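Long-range contact in chorismatase (Streptomyces hygroscopicus, PDB 4BPS), which hydrolyses chorismate to a dihydroxycyclohexadiene carboxylic acid and pyruvate, a step in making the immunosuppressants FK506 and FK520: residues V122-A135 and C191-N203. Residues are numbered along the deposited sequence; the frame is centred on the assembly and turned at random.
Sequences VFQLTRSLGYPLLA and CVFLAARGGVRIN
V122 lays its CG1 methyl over the centre of the F193 ring, a CH-pi contact 3.8 Å from the centroid. This is helix-on-sheet packing of the YjgF fold: helix 112-129 covers strand 189-196, and the chain then turns back into strand 133-142, that strand's antiparallel neighbour. F193 reaches the helix because its CG sits between the backbone N and the carbonyl carbon (chi1 64°). L125 CD2 meets the ring edge near its plane, while T126 CG2 and L134 CD2 come in obliquely.

The helix ends in a Schellman motif with G130 at C-prime, where Y131 N bonds to T126 O. Beyond it, Y131 packs CB on A195 CB at 4.0 Å and runs CD2 past R197 N; its OH leaves the contact to bond with T95 O and R94 NH1. One water donates to both G130 O and R197 O, bridging the two turns. The strands join through L133 and A196, which exchange N-H to O bonds in both directions, and through A135 N to L194 O; L134 and A195 form the non-hydrogen-bonded pair.

R201, on strand 201-204 of a second sheet, folds back across L133, so that L133 CD2 lies over one guanidinium face. Bends at chi2 and chi3 (-79° and -43°) bring NH1 to L134 O at 2.8 Å, in the carbonyl plane and on a lone pair. L134 N and R201 NH1, both donors, do not bond each other but share a second water, which accepts from NH1 at 2.7 Å.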
loop_
_atom_site.group_PDB
_atom_site.type_symbol
_atom_site.label_atom_id
_atom_site.label_comp_id
_atom_site.label_asym_id
_atom_site.label_seq_id
_atom_site.Cartn_x
_atom_site.Cartn_y
_atom_site.Cartn_z
ATOM N N VAL A 122 14.207 -6.743 1.096
ATOM C CA VAL A 122 13.002 -6.903 1.913
ATOM C C VAL A 122 12.733 -8.380 2.233
ATOM O O VAL A 122 12.521 -8.754 3.408
ATOM C CB VAL A 122 11.793 -6.245 1.234
ATOM C CG1 VAL A 122 10.488 -6.605 1.937
ATOM C CG2 VAL A 122 11.958 -4.723 1.171
ATOM N N PHE A 123 12.735 -9.236 1.213
ATOM C CA PHE A 123 12.494 -10.660 1.448
ATOM C C PHE A 123 13.558 -11.223 2.378
ATOM O O PHE A 123 13.255 -12.005 3.290
ATOM C CB PHE A 123 12.467 -11.457 0.149
ATOM C CG PHE A 123 11.321 -11.121 -0.780
ATOM C CD1 PHE A 123 9.999 -11.083 -0.349
ATOM C CD2 PHE A 123 11.571 -10.888 -2.120
ATOM C CE1 PHE A 123 8.968 -10.805 -1.233
ATOM C CE2 PHE A 123 10.545 -10.579 -3.008
ATOM C CZ PHE A 123 9.245 -10.544 -2.565
ATOM N N GLN A 124 14.822 -10.849 2.159
ATOM C CA GLN A 124 15.888 -11.358 3.011
ATOM C C GLN A 124 15.757 -10.895 4.452
ATOM O O GLN A 124 16.025 -11.674 5.359
ATOM C CB GLN A 124 17.237 -10.955 2.440
ATOM C CG GLN A 124 18.407 -11.471 3.262
ATOM C CD GLN A 124 18.340 -12.992 3.590
ATOM O OE1 GLN A 124 18.015 -13.812 2.733
ATOM N NE2 GLN A 124 18.650 -13.356 4.837
ATOM N N LEU A 125 15.371 -9.633 4.675
ATOM C CA LEU A 125 15.208 -9.127 6.031
ATOM C C LEU A 125 14.057 -9.852 6.745
ATOM O O LEU A 125 14.158 -10.219 7.915
ATOM C CB LEU A 125 14.928 -7.617 6.030
ATOM C CG LEU A 125 14.876 -6.996 7.433
ATOM C CD1 LEU A 125 16.261 -6.975 8.061
ATOM C CD2 LEU A 125 14.275 -5.586 7.369
ATOM N N THR A 126 12.941 -10.033 6.045
ATOM C CA THR A 126 11.824 -10.731 6.659
ATOM C C THR A 126 12.230 -12.148 7.034
ATOM O O THR A 126 11.840 -12.644 8.096
ATOM C CB THR A 126 10.556 -10.708 5.786
ATOM O OG1 THR A 126 10.776 -11.403 4.558
ATOM C CG2 THR A 126 10.069 -9.270 5.540
ATOM N N ARG A 127 13.021 -12.804 6.196
ATOM C CA ARG A 127 13.500 -14.141 6.544
ATOM C C ARG A 127 14.468 -14.104 7.733
ATOM O O ARG A 127 14.314 -14.871 8.698
ATOM C CB ARG A 127 14.170 -14.798 5.340
ATOM C CG ARG A 127 13.216 -15.190 4.267
ATOM C CD ARG A 127 13.892 -16.084 3.249
ATOM N NE ARG A 127 14.991 -15.437 2.519
ATOM C CZ ARG A 127 14.863 -14.809 1.348
ATOM N NH1 ARG A 127 13.681 -14.721 0.741
ATOM N NH2 ARG A 127 15.930 -14.277 0.776
ATOM N N SER A 128 15.462 -13.216 7.673
ATOM C CA SER A 128 16.497 -13.172 8.695
ATOM C C SER A 128 15.961 -12.796 10.076
ATOM O O SER A 128 16.398 -13.352 11.084
ATOM C CB SER A 128 17.572 -12.172 8.287
ATOM O OG SER A 128 18.560 -12.072 9.289
ATOM N N LEU A 129 15.017 -11.853 10.121
ATOM C CA LEU A 129 14.463 -11.425 11.396
ATOM C C LEU A 129 13.379 -12.375 11.907
ATOM O O LEU A 129 13.020 -12.319 13.086
ATOM C CB LEU A 129 13.891 -10.017 11.306
ATOM C CG LEU A 129 14.886 -8.870 11.104
ATOM C CD1 LEU A 129 14.149 -7.543 11.019
ATOM C CD2 LEU A 129 15.903 -8.785 12.210
ATOM N N GLY A 130 12.827 -13.227 11.037
ATOM C CA GLY A 130 11.791 -14.162 11.457
ATOM C C GLY A 130 10.373 -13.618 11.329
ATOM O O GLY A 130 9.524 -13.976 12.153
ATOM N N TYR A 131 10.106 -12.830 10.284
ATOM C CA TYR A 131 8.779 -12.291 10.006
ATOM C C TYR A 131 8.429 -12.603 8.546
ATOM O O TYR A 131 8.292 -11.709 7.719
ATOM C CB TYR A 131 8.702 -10.780 10.304
ATOM C CG TYR A 131 8.983 -10.463 11.747
ATOM C CD1 TYR A 131 10.291 -10.469 12.239
ATOM C CD2 TYR A 131 7.949 -10.186 12.638
ATOM C CE1 TYR A 131 10.561 -10.217 13.571
ATOM C CE2 TYR A 131 8.214 -9.954 13.988
ATOM C CZ TYR A 131 9.521 -9.966 14.440
ATOM O OH TYR A 131 9.797 -9.739 15.763
ATOM N N PRO A 132 8.284 -13.898 8.216
ATOM C CA PRO A 132 8.227 -14.269 6.799
ATOM C C PRO A 132 6.901 -13.948 6.109
ATOM O O PRO A 132 6.864 -13.996 4.882
ATOM C CB PRO A 132 8.445 -15.786 6.834
ATOM C CG PRO A 132 7.902 -16.189 8.174
ATOM C CD PRO A 132 8.334 -15.078 9.100
ATOM N N LEU A 133 5.825 -13.671 6.836
ATOM C CA LEU A 133 4.516 -13.485 6.208
ATOM C C LEU A 133 4.305 -12.023 5.908
ATOM O O LEU A 133 3.972 -11.244 6.798
ATOM C CB LEU A 133 3.414 -14.005 7.120
ATOM C CG LEU A 133 3.498 -15.485 7.499
ATOM C CD1 LEU A 133 2.271 -15.853 8.348
ATOM C CD2 LEU A 133 3.601 -16.413 6.302
ATOM N N LEU A 134 4.512 -11.611 4.660
ATOM C CA LEU A 134 4.209 -10.227 4.327
ATOM C C LEU A 134 2.700 -9.987 4.403
ATOM O O LEU A 134 1.912 -10.821 3.967
ATOM C CB LEU A 134 4.703 -9.872 2.923
ATOM C CG LEU A 134 6.206 -9.710 2.788
ATOM C CD1 LEU A 134 6.566 -9.665 1.302
ATOM C CD2 LEU A 134 6.670 -8.414 3.459
ATOM N N ALA A 135 2.333 -8.839 4.959
ATOM C CA ALA A 135 0.942 -8.493 5.229
ATOM C C ALA A 135 0.412 -7.345 4.383
ATOM O O ALA A 135 -0.797 -7.248 4.177
ATOM C CB ALA A 135 0.774 -8.112 6.699
ATOM N N CYS A 191 9.399 1.875 -0.877
ATOM C CA CYS A 191 8.639 0.693 -0.490
ATOM C C CYS A 191 8.435 0.671 1.025
ATOM O O CYS A 191 9.384 0.853 1.805
ATOM C CB CYS A 191 9.380 -0.570 -0.926
ATOM S SG CYS A 191 8.604 -2.140 -0.415
ATOM N N VAL A 192 7.174 0.483 1.424
ATOM C CA VAL A 192 6.800 0.348 2.821
ATOM C C VAL A 192 6.185 -1.028 2.976
ATOM O O VAL A 192 5.446 -1.460 2.095
ATOM C CB VAL A 192 5.765 1.445 3.204
ATOM C CG1 VAL A 192 5.366 1.366 4.668
ATOM C CG2 VAL A 192 6.268 2.829 2.837
ATOM N N PHE A 193 6.429 -1.709 4.095
ATOM C CA PHE A 193 5.816 -3.019 4.270
ATOM C C PHE A 193 5.553 -3.353 5.730
ATOM O O PHE A 193 6.238 -2.849 6.650
ATOM C CB PHE A 193 6.662 -4.140 3.626
ATOM C CG PHE A 193 8.015 -4.312 4.258
ATOM C CD1 PHE A 193 9.091 -3.528 3.846
ATOM C CD2 PHE A 193 8.212 -5.248 5.269
ATOM C CE1 PHE A 193 10.334 -3.671 4.435
ATOM C CE2 PHE A 193 9.453 -5.397 5.857
ATOM C CZ PHE A 193 10.512 -4.597 5.437
ATOM N N LEU A 194 4.537 -4.187 5.916
ATOM C CA LEU A 194 4.242 -4.837 7.183
ATOM C C LEU A 194 4.418 -6.341 7.001
ATOM O O LEU A 194 4.084 -6.884 5.943
ATOM C CB LEU A 194 2.788 -4.577 7.581
ATOM C CG LEU A 194 2.480 -3.166 8.069
ATOM C CD1 LEU A 194 0.974 -2.914 8.012
ATOM C CD2 LEU A 194 2.995 -2.964 9.495
ATOM N N ALA A 195 4.918 -7.012 8.038
ATOM C CA ALA A 195 5.111 -8.455 7.997
ATOM C C ALA A 195 4.824 -9.041 9.382
ATOM O O ALA A 195 4.848 -8.329 10.396
ATOM C CB ALA A 195 6.529 -8.809 7.576
ATOM N N ALA A 196 4.557 -10.344 9.404
ATOM C CA ALA A 196 4.206 -11.072 10.612
ATOM C C ALA A 196 5.162 -12.221 10.864
ATOM O O ALA A 196 5.596 -12.923 9.936
ATOM C CB ALA A 196 2.772 -11.597 10.510
ATOM N N ARG A 197 5.418 -12.451 12.155
ATOM C CA ARG A 197 6.202 -13.590 12.630
ATOM C C ARG A 197 5.584 -14.909 12.170
ATOM O O ARG A 197 6.272 -15.853 11.763
ATOM C CB ARG A 197 6.275 -13.567 14.153
ATOM C CG ARG A 197 6.892 -14.830 14.750
ATOM C CD ARG A 197 6.994 -14.810 16.266
ATOM N NE ARG A 197 5.711 -14.590 16.921
ATOM C CZ ARG A 197 5.557 -14.345 18.212
ATOM N NH1 ARG A 197 6.600 -14.293 19.044
ATOM N NH2 ARG A 197 4.330 -14.133 18.660
ATOM N N GLY A 198 4.267 -14.995 12.241
ATOM C CA GLY A 198 3.577 -16.210 11.885
ATOM C C GLY A 198 2.097 -15.966 11.959
ATOM O O GLY A 198 1.616 -14.852 11.724
ATOM N N GLY A 199 1.348 -17.008 12.274
ATOM C CA GLY A 199 -0.087 -16.854 12.407
ATOM C C GLY A 199 -0.825 -16.752 11.089
ATOM O O GLY A 199 -0.382 -17.265 10.051
ATOM N N VAL A 200 -1.970 -16.094 11.139
ATOM C CA VAL A 200 -2.917 -16.087 10.041
ATOM C C VAL A 200 -2.626 -14.917 9.102
ATOM O O VAL A 200 -2.601 -13.759 9.540
ATOM C CB VAL A 200 -4.345 -15.931 10.591
ATOM C CG1 VAL A 200 -5.364 -15.950 9.450
ATOM C CG2 VAL A 200 -4.644 -17.021 11.619
ATOM N N ARG A 201 -2.426 -15.220 7.824
ATOM C CA ARG A 201 -2.246 -14.205 6.799
ATOM C C ARG A 201 -2.929 -14.778 5.569
ATOM O O ARG A 201 -2.426 -15.714 4.937
ATOM C CB ARG A 201 -0.757 -13.922 6.549
ATOM C CG ARG A 201 -0.471 -12.751 5.577
ATOM C CD ARG A 201 -0.620 -13.109 4.066
ATOM N NE ARG A 201 -0.041 -14.409 3.642
ATOM C CZ ARG A 201 1.246 -14.587 3.344
ATOM N NH1 ARG A 201 2.073 -13.530 3.355
ATOM N NH2 ARG A 201 1.734 -15.771 2.916
ATOM N N ILE A 202 -4.120 -14.260 5.265
ATOM C CA ILE A 202 -4.955 -14.800 4.184
ATOM C C ILE A 202 -5.057 -13.763 3.080
ATOM O O ILE A 202 -5.592 -12.677 3.278
ATOM C CB ILE A 202 -6.362 -15.166 4.697
ATOM C CG1 ILE A 202 -6.296 -16.249 5.783
ATOM C CG2 ILE A 202 -7.237 -15.643 3.525
ATOM C CD1 ILE A 202 -7.604 -16.418 6.562
ATOM N N ASN A 203 -4.526 -14.088 1.910
ATOM C CA ASN A 203 -4.621 -13.183 0.764
ATOM C C ASN A 203 -5.943 -13.427 0.057
ATOM O O ASN A 203 -6.370 -14.573 -0.133
ATOM C CB ASN A 203 -3.416 -13.369 -0.143
ATOM C CG ASN A 203 -2.146 -12.871 0.506
ATOM O OD1 ASN A 203 -2.168 -11.914 1.270
ATOM N ND2 ASN A 203 -1.033 -13.528 0.215
HETATM O O HOH W 1 8.866 -16.938 12.500
HETATM O O HOH W 2 4.461 -13.251 2.171
#